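Local coordinates for versicolorin reductase (Brucella melitensis, PDB 4NIM), which probably catalyses the NAD(P)(H)-dependent reduction or oxidation of a carbonyl or hydroxyl substrate, as other short-chain dehydrogenases/reductases do, at residues D118-F121 with A122-R126; A127-F130 with L131-A135; V180-S183 with V184-N187. All blocks are in the same frame, centred on the assembly; numbering follows the deposited sequence.

How the interactions relate
Following the chain from its N terminus, interaction 1 (118-126) and interaction 2 (127-135) are consecutive stretches of helix 114-142, while interaction 3 (180-187) covers the end of helix 164-183 and the turn toward strand 190-196. All three are local and in series; none nests, crosses another or closes a long loop. Interactions 1 and 2 join through a probable hydrogen bond from Ala127 N to Ala122 O, 2.9 Å long. Interaction 2 meets interaction 3 where Ile132 CG2 packs on Val180 CG1. In the Rossmann-like fold, interaction 1 faces helix 164-183 and nearby loops, interaction 2 packs on strand 96-99 and helices 77-91 and 164-183, and interaction 3 reaches strand 190-196.

Interaction 1: D118-F121 with A122-R126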
loop_
_atom_site.group_PDB
_atom_site.type_symbol
_atom_site.label_atom_id
_atom_site.label_comp_id
_atom_site.label_asym_id
_atom_site.label_seq_id
_atom_site.Cartn_x
_atom_site.Cartn_y
_atom_site.Cartn_z
ATOM N N ASP A 118 0.989 -18.770 2.998
ATOM C CA ASP A 118 2.245 -18.103 3.308
ATOM C C ASP A 118 2.537 -16.959 2.300
ATOM O O ASP A 118 3.036 -15.913 2.697
ATOM C CB ASP A 118 3.414 -19.105 3.263
ATOM C CG ASP A 118 3.454 -20.008 4.484
ATOM O OD1 ASP A 118 2.744 -19.721 5.465
ATOM O OD2 ASP A 118 4.224 -20.992 4.442
ATOM N N ARG A 119 2.241 -17.168 1.016
ATOM C CA ARG A 119 2.463 -16.092 -0.012
ATOM C C ARG A 119 1.576 -14.868 0.314
ATOM O O ARG A 119 1.985 -13.719 0.188
ATOM C CB ARG A 119 2.002 -16.539 -1.425
ATOM C CG ARG A 119 2.898 -17.428 -2.189
ATOM C CD ARG A 119 2.587 -17.360 -3.699
ATOM N NE ARG A 119 1.292 -17.905 -4.132
ATOM C CZ ARG A 119 0.988 -19.206 -4.151
ATOM N NH1 ARG A 119 1.836 -20.113 -3.669
ATOM N NH2 ARG A 119 -0.192 -19.591 -4.585
ATOM N N LEU A 120 0.313 -15.123 0.596
ATOM C CA LEU A 120 -0.604 -14.045 0.963
ATOM C C LEU A 120 -0.085 -13.241 2.162
ATOM O O LEU A 120 0.019 -12.013 2.083
ATOM C CB LEU A 120 -1.967 -14.607 1.269
ATOM C CG LEU A 120 -2.773 -14.954 -0.003
ATOM C CD1 LEU A 120 -3.950 -15.804 0.330
ATOM C CD2 LEU A 120 -3.281 -13.707 -0.734
ATOM N N PHE A 121 0.256 -13.912 3.245
ATOM C CA PHE A 121 0.798 -13.192 4.426
ATOM C C PHE A 121 2.139 -12.534 4.132
ATOM O O PHE A 121 2.418 -11.455 4.642
ATOM C CB PHE A 121 0.849 -14.089 5.659
ATOM C CG PHE A 121 -0.447 -14.166 6.356
ATOM C CD1 PHE A 121 -1.470 -14.942 5.850
ATOM C CD2 PHE A 121 -0.698 -13.370 7.444
ATOM C CE1 PHE A 121 -2.708 -14.929 6.445
ATOM C CE2 PHE A 121 -1.931 -13.363 8.057
ATOM C CZ PHE A 121 -2.943 -14.150 7.539
ATOM N N ALA A 122 2.976 -13.179 3.310
ATOM C CA ALA A 122 4.256 -12.646 2.986
ATOM C C ALA A 122 4.126 -11.304 2.235
ATOM O O ALA A 122 4.854 -10.350 2.550
ATOM C CB ALA A 122 5.071 -13.628 2.142
ATOM N N VAL A 123 3.216 -11.222 1.270
ATOM C CA VAL A 123 3.116 -10.017 0.433
ATOM C C VAL A 123 2.184 -9.006 1.109
ATOM O O VAL A 123 2.463 -7.834 1.094
ATOM C CB VAL A 123 2.619 -10.312 -1.006
ATOM C CG1 VAL A 123 2.417 -9.021 -1.814
ATOM C CG2 VAL A 123 3.603 -11.241 -1.723
ATOM N N ASN A 124 1.093 -9.479 1.718
ATOM C CA ASN A 124 0.045 -8.552 2.189
ATOM C C ASN A 124 0.296 -8.001 3.612
ATOM O O ASN A 124 -0.275 -6.956 3.971
ATOM C CB ASN A 124 -1.326 -9.163 2.116
ATOM C CG ASN A 124 -1.747 -9.471 0.707
ATOM O OD1 ASN A 124 -1.217 -8.904 -0.253
ATOM N ND2 ASN A 124 -2.743 -10.287 0.575
ATOM N N THR A 125 1.163 -8.663 4.376
ATOM C CA THR A 125 1.336 -8.353 5.784
ATOM C C THR A 125 2.796 -8.212 6.136
ATOM O O THR A 125 3.183 -7.217 6.750
ATOM C CB THR A 125 0.671 -9.456 6.707
ATOM O OG1 THR A 125 -0.662 -9.791 6.236
ATOM C CG2 THR A 125 0.580 -8.932 8.079
ATOM N N ARG A 126 3.616 -9.223 5.820
ATOM C CA ARG A 126 5.041 -9.193 6.179
ATOM C C ARG A 126 5.815 -8.096 5.377
ATOM O O ARG A 126 6.667 -7.375 5.928
ATOM C CB ARG A 126 5.676 -10.563 5.939
ATOM C CG ARG A 126 7.062 -10.688 6.542
ATOM C CD ARG A 126 7.575 -12.105 6.481
ATOM N NE ARG A 126 7.933 -12.509 5.142
ATOM C CZ ARG A 126 8.139 -13.766 4.767
ATOM N NH1 ARG A 126 8.002 -14.755 5.642
ATOM N NH2 ARG A 126 8.444 -14.054 3.514
#
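Phe121 O receives two N-H groups from the next turn, and this shared acceptor marks a change in the winding of the helix. Arg126 N points at it from 2.8 Å, almost straight at 172°, whereas Thr125 N, at 3.1 Å, comes from above the carbonyl plane with a bent N-H. The bond from Arg126 spans five residues instead of four, so the helix widens into a pi-type turn; before it, Ala122, Val123 and Asn124 keep ordinary alpha-helical bonds to Asp118, Arg119 and Leu120. Side chains follow the same spacing. Leu120 and Asn124 lie alongside each other, pointing the same way, with Leu120 CD2 3.7 Å from Asn124 ND2. Thr125 runs beside Phe121, and with chi1 at -46° its OG1 lies on the side of that ring, approaching Phe121 CD2 obliquely at 3.8 Å.

Further out, apolar Leu120 and Phe121 suit a surface that rests on Ala165 and Ala168 of helix 164-183, and Thr125 OG1 bonds to Ser169 O of the same helix. The Asn124 amide is fixed at both ends, OD1 accepting from Leu103 N and ND2 bonding to Ser169 OG, while Arg119 reaches out to a salt bridge with Asp105. An asparagine so clamped, touching Lys170 and placed at a widened helical turn, is consistent with the Asn of the Asn-Ser-Tyr-Lys tetrad in classical short-chain dehydrogenases.

Interaction 2: A127-F130 with L131-A135; sequences APFF and LIQEA
Ala127 and Leu131, Pro128 and Ile132, Phe129 and Gln133, and Phe130 and Glu134 pair along two turns of alpha helix, part of helix 114-142, which packs against the parallel sheet of the Rossmann-like fold. The backbone bonds are regular: the N-H groups of Leu131, Ile132, Gln133 and Glu134 each reach the carbonyl oxygen four residues earlier. Pro128 has no N-H to give the preceding turn, and the helix is kinked there, but its own carbonyl takes Ile132 N at 2.8 Å.

The apolar contacts lie on the buried side. Leu131 folds back along the helix, its CG 3.3 Å from Ala127 O and its CD1 4.4 Å from Ala127 CB. Ile132 does likewise: chi1 of -73° keeps CG1 next to its own backbone N, which carries CD1 back to within 4.4 Å of Pro128 CB. Aliphatic groups suit this side because Leu131 meets Leu97 of strand 96-99 and Pro128 meets Leu173 of helix 164-183, besides the contacts of Pro128, Leu131 and Ile132 with Asn99.

Charge is dealt with at the helix surface, where Glu134 bends at chi2 and forms a salt bridge with Lys137 one turn further on.

Among the flat groups, the neighbours Phe129 and Phe130 touch within 127-130, Phe129 CD1 lying over the centre of the Phe130 ring, 3.6 Å above its plane. Gln133 suits its place because its extended chain brings the amide to both rings. Its OE1 approaches Phe129 CE1 obliquely at 3.9 Å. On the Phe130 side, the amide stands nearly perpendicular to the ring, at 86°, and NE2 sits near the ring plane, 3.5 Å from the edge atom Phe130 CD1.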
loop_
_atom_site.group_PDB
_atom_site.type_symbol
_atom_site.label_atom_id
_atom_site.label_comp_id
_atom_site.label_asym_id
_atom_site.label_seq_id
_atom_site.Cartn_x
_atom_site.Cartn_y
_atom_site.Cartn_z
ATOM N N ALA A 127 5.543 -8.008 4.093
ATOM C CA ALA A 127 6.222 -6.983 3.275
ATOM C C ALA A 127 5.919 -5.586 3.821
ATOM O O ALA A 127 6.862 -4.859 4.138
ATOM C CB ALA A 127 5.932 -7.146 1.811
ATOM N N PRO A 128 4.641 -5.233 4.045
ATOM C CA PRO A 128 4.428 -3.949 4.731
ATOM C C PRO A 128 5.149 -3.816 6.046
ATOM O O PRO A 128 5.693 -2.755 6.329
ATOM C CB PRO A 128 2.919 -3.899 4.887
ATOM C CG PRO A 128 2.425 -4.613 3.635
ATOM C CD PRO A 128 3.391 -5.725 3.431
ATOM N N PHE A 129 5.101 -4.850 6.903
ATOM C CA PHE A 129 5.821 -4.757 8.142
ATOM C C PHE A 129 7.291 -4.313 7.979
ATOM O O PHE A 129 7.746 -3.372 8.649
ATOM C CB PHE A 129 5.663 -6.088 8.941
ATOM C CG PHE A 129 6.207 -6.044 10.335
ATOM C CD1 PHE A 129 7.583 -6.133 10.592
ATOM C CD2 PHE A 129 5.331 -5.981 11.410
ATOM C CE1 PHE A 129 8.065 -6.087 11.901
ATOM C CE2 PHE A 129 5.795 -5.918 12.693
ATOM C CZ PHE A 129 7.154 -6.000 12.965
ATOM N N PHE A 130 8.039 -4.987 7.115
ATOM C CA PHE A 130 9.449 -4.737 6.999
ATOM C C PHE A 130 9.753 -3.478 6.149
ATOM O O PHE A 130 10.688 -2.780 6.450
ATOM C CB PHE A 130 10.198 -5.998 6.563
ATOM C CG PHE A 130 10.290 -6.955 7.666
ATOM C CD1 PHE A 130 11.191 -6.720 8.701
ATOM C CD2 PHE A 130 9.390 -7.972 7.804
ATOM C CE1 PHE A 130 11.208 -7.549 9.813
ATOM C CE2 PHE A 130 9.404 -8.794 8.924
ATOM C CZ PHE A 130 10.338 -8.590 9.914
ATOM N N LEU A 131 8.871 -3.124 5.240
ATOM C CA LEU A 131 9.001 -1.807 4.531
ATOM C C LEU A 131 8.762 -0.661 5.511
ATOM O O LEU A 131 9.481 0.341 5.513
ATOM C CB LEU A 131 8.000 -1.719 3.385
ATOM C CG LEU A 131 8.345 -2.639 2.212
ATOM C CD1 LEU A 131 7.112 -2.886 1.366
ATOM C CD2 LEU A 131 9.422 -1.966 1.400
ATOM N N ILE A 132 7.782 -0.855 6.399
ATOM C CA ILE A 132 7.483 0.125 7.422
ATOM C C ILE A 132 8.669 0.247 8.383
ATOM O O ILE A 132 9.076 1.364 8.719
ATOM C CB ILE A 132 6.185 -0.224 8.183
ATOM C CG1 ILE A 132 4.954 0.040 7.302
ATOM C CG2 ILE A 132 6.042 0.614 9.452
ATOM C CD1 ILE A 132 3.674 -0.628 7.776
ATOM N N GLN A 133 9.176 -0.894 8.853
ATOM C CA GLN A 133 10.376 -0.911 9.711
ATOM C C GLN A 133 11.483 -0.039 9.103
ATOM O O GLN A 133 12.079 0.805 9.798
ATOM C CB GLN A 133 10.852 -2.332 9.915
ATOM C CG GLN A 133 12.143 -2.501 10.711
ATOM C CD GLN A 133 12.326 -3.929 11.150
ATOM O OE1 GLN A 133 11.624 -4.429 12.057
ATOM N NE2 GLN A 133 13.264 -4.597 10.544
ATOM N N GLU A 134 11.826 -0.313 7.857
ATOM C CA GLU A 134 12.908 0.417 7.227
ATOM C C GLU A 134 12.585 1.892 7.011
ATOM O O GLU A 134 13.472 2.742 7.122
ATOM C CB GLU A 134 13.324 -0.232 5.892
ATOM C CG GLU A 134 13.976 -1.589 6.050
ATOM C CD GLU A 134 15.184 -1.542 6.964
ATOM O OE1 GLU A 134 16.067 -0.706 6.773
ATOM O OE2 GLU A 134 15.247 -2.346 7.919
ATOM N N ALA A 135 11.345 2.203 6.633
ATOM C CA ALA A 135 10.978 3.616 6.394
ATOM C C ALA A 135 11.063 4.412 7.703
ATOM O O ALA A 135 11.613 5.505 7.749
ATOM C CB ALA A 135 9.582 3.705 5.802
#

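Interaction 3: V180-S183 with V184-N187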
loop_
_atom_site.group_PDB
_atom_site.type_symbol
_atom_site.label_atom_id
_atom_site.label_comp_id
_atom_site.label_asym_id
_atom_site.label_seq_id
_atom_site.Cartn_x
_atom_site.Cartn_y
_atom_site.Cartn_z
ATOM N N VAL A 180 1.307 0.493 14.715
ATOM C CA VAL A 180 2.432 1.344 14.292
ATOM C C VAL A 180 2.068 2.807 14.508
ATOM O O VAL A 180 2.827 3.521 15.145
ATOM C CB VAL A 180 2.909 1.027 12.869
ATOM C CG1 VAL A 180 4.039 1.952 12.480
ATOM C CG2 VAL A 180 3.368 -0.433 12.770
ATOM N N ALA A 181 0.889 3.231 14.052
ATOM C CA ALA A 181 0.474 4.624 14.252
ATOM C C ALA A 181 0.621 5.034 15.698
ATOM O O ALA A 181 1.154 6.107 15.994
ATOM C CB ALA A 181 -0.935 4.869 13.803
ATOM N N TYR A 182 0.116 4.202 16.613
ATOM C CA TYR A 182 0.202 4.495 18.042
ATOM C C TYR A 182 1.667 4.633 18.486
ATOM O O TYR A 182 2.056 5.614 19.170
ATOM C CB TYR A 182 -0.534 3.403 18.867
ATOM C CG TYR A 182 -0.410 3.704 20.325
ATOM C CD1 TYR A 182 -1.284 4.573 20.947
ATOM C CD2 TYR A 182 0.656 3.219 21.056
ATOM C CE1 TYR A 182 -1.117 4.936 22.246
ATOM C CE2 TYR A 182 0.840 3.578 22.355
ATOM C CZ TYR A 182 -0.050 4.437 22.946
ATOM O OH TYR A 182 0.104 4.776 24.266
ATOM N N SER A 183 2.495 3.680 18.072
ATOM C CA SER A 183 3.874 3.637 18.554
ATOM C C SER A 183 4.689 4.871 18.161
ATOM O O SER A 183 5.571 5.323 18.905
ATOM C CB SER A 183 4.578 2.376 18.057
ATOM O OG SER A 183 4.714 2.378 16.654
ATOM N N VAL A 184 4.397 5.430 17.007
ATOM C CA VAL A 184 5.127 6.642 16.533
ATOM C C VAL A 184 4.380 7.961 16.569
ATOM O O VAL A 184 4.762 8.973 15.896
ATOM C CB VAL A 184 5.731 6.402 15.136
ATOM C CG1 VAL A 184 6.824 5.351 15.227
ATOM C CG2 VAL A 184 4.651 5.985 14.143
ATOM N N LEU A 185 3.376 8.011 17.420
ATOM C CA LEU A 185 2.575 9.231 17.633
ATOM C C LEU A 185 3.435 10.444 17.946
ATOM O O LEU A 185 3.274 11.471 17.301
ATOM C CB LEU A 185 1.535 9.027 18.760
ATOM C CG LEU A 185 0.154 8.518 18.347
ATOM C CD1 LEU A 185 -0.703 8.077 19.545
ATOM C CD2 LEU A 185 -0.577 9.573 17.560
ATOM N N ARG A 186 4.377 10.334 18.909
ATOM C CA ARG A 186 5.189 11.476 19.275
ATOM C C ARG A 186 6.270 11.804 18.253
ATOM O O ARG A 186 6.794 12.875 18.292
ATOM C CB ARG A 186 5.831 11.296 20.644
ATOM C CG ARG A 186 4.795 11.333 21.759
ATOM C CD ARG A 186 5.467 11.638 23.085
ATOM N NE ARG A 186 4.462 11.922 24.107
ATOM C CZ ARG A 186 4.075 13.125 24.501
ATOM N NH1 ARG A 186 4.616 14.234 24.000
ATOM N NH2 ARG A 186 3.136 13.198 25.442
ATOM N N ASN A 187 6.595 10.872 17.356
ATOM C CA ASN A 187 7.468 11.156 16.229
ATOM C C ASN A 187 6.807 11.994 15.146
ATOM O O ASN A 187 7.515 12.520 14.280
ATOM C CB ASN A 187 7.964 9.882 15.572
ATOM C CG ASN A 187 8.612 8.957 16.534
ATOM O OD1 ASN A 187 7.926 8.295 17.323
ATOM N ND2 ASN A 187 9.953 8.869 16.486
HETATM O O HOH W 1 5.655 7.929 20.065
#
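Val180 O accepts Val184 N at 3.1 Å, the last regular turn of helix 164-183, and Val184 then leaves helical geometry with phi -107° and psi 23°. Leu185 N turns instead to Tyr182 O, three residues back and 3.2 Å away, meeting it from above the carbonyl plane. The chain winds on without regular helical bonds, and a water joins the two segments by donating to Ser183 O and accepting from Arg186 N.

Serine suits the final turn because its short hydroxyl can fold back on the backbone. With chi1 at 65°, Ser183 OG sits between its own N and carbonyl carbon and donates to an in-plane lone pair of Val180 O, 2.7 Å away. Val180 O is therefore gripped twice, since Val184 N comes almost straight on to the same carbonyl. The two valines meet through their methyls, Val180 CG1 to Val184 CG2 at 4.4 Å, and Val184 CG2 lies 3.2 Å from Val180 O. On the exposed side Leu185 CD1 meets the Tyr182 ring obliquely, 3.8 Å from Tyr182 CD1.

Val184 packs on Ile189, and Ala181 and Leu185 touch Thr253. One side of this helix end rests on its neighbours, Val180 on Ile136 of helix 114-142 and, with Ala181, on Val191 of strand 190-196, while Tyr182 and Ser183 lie on the exposed side.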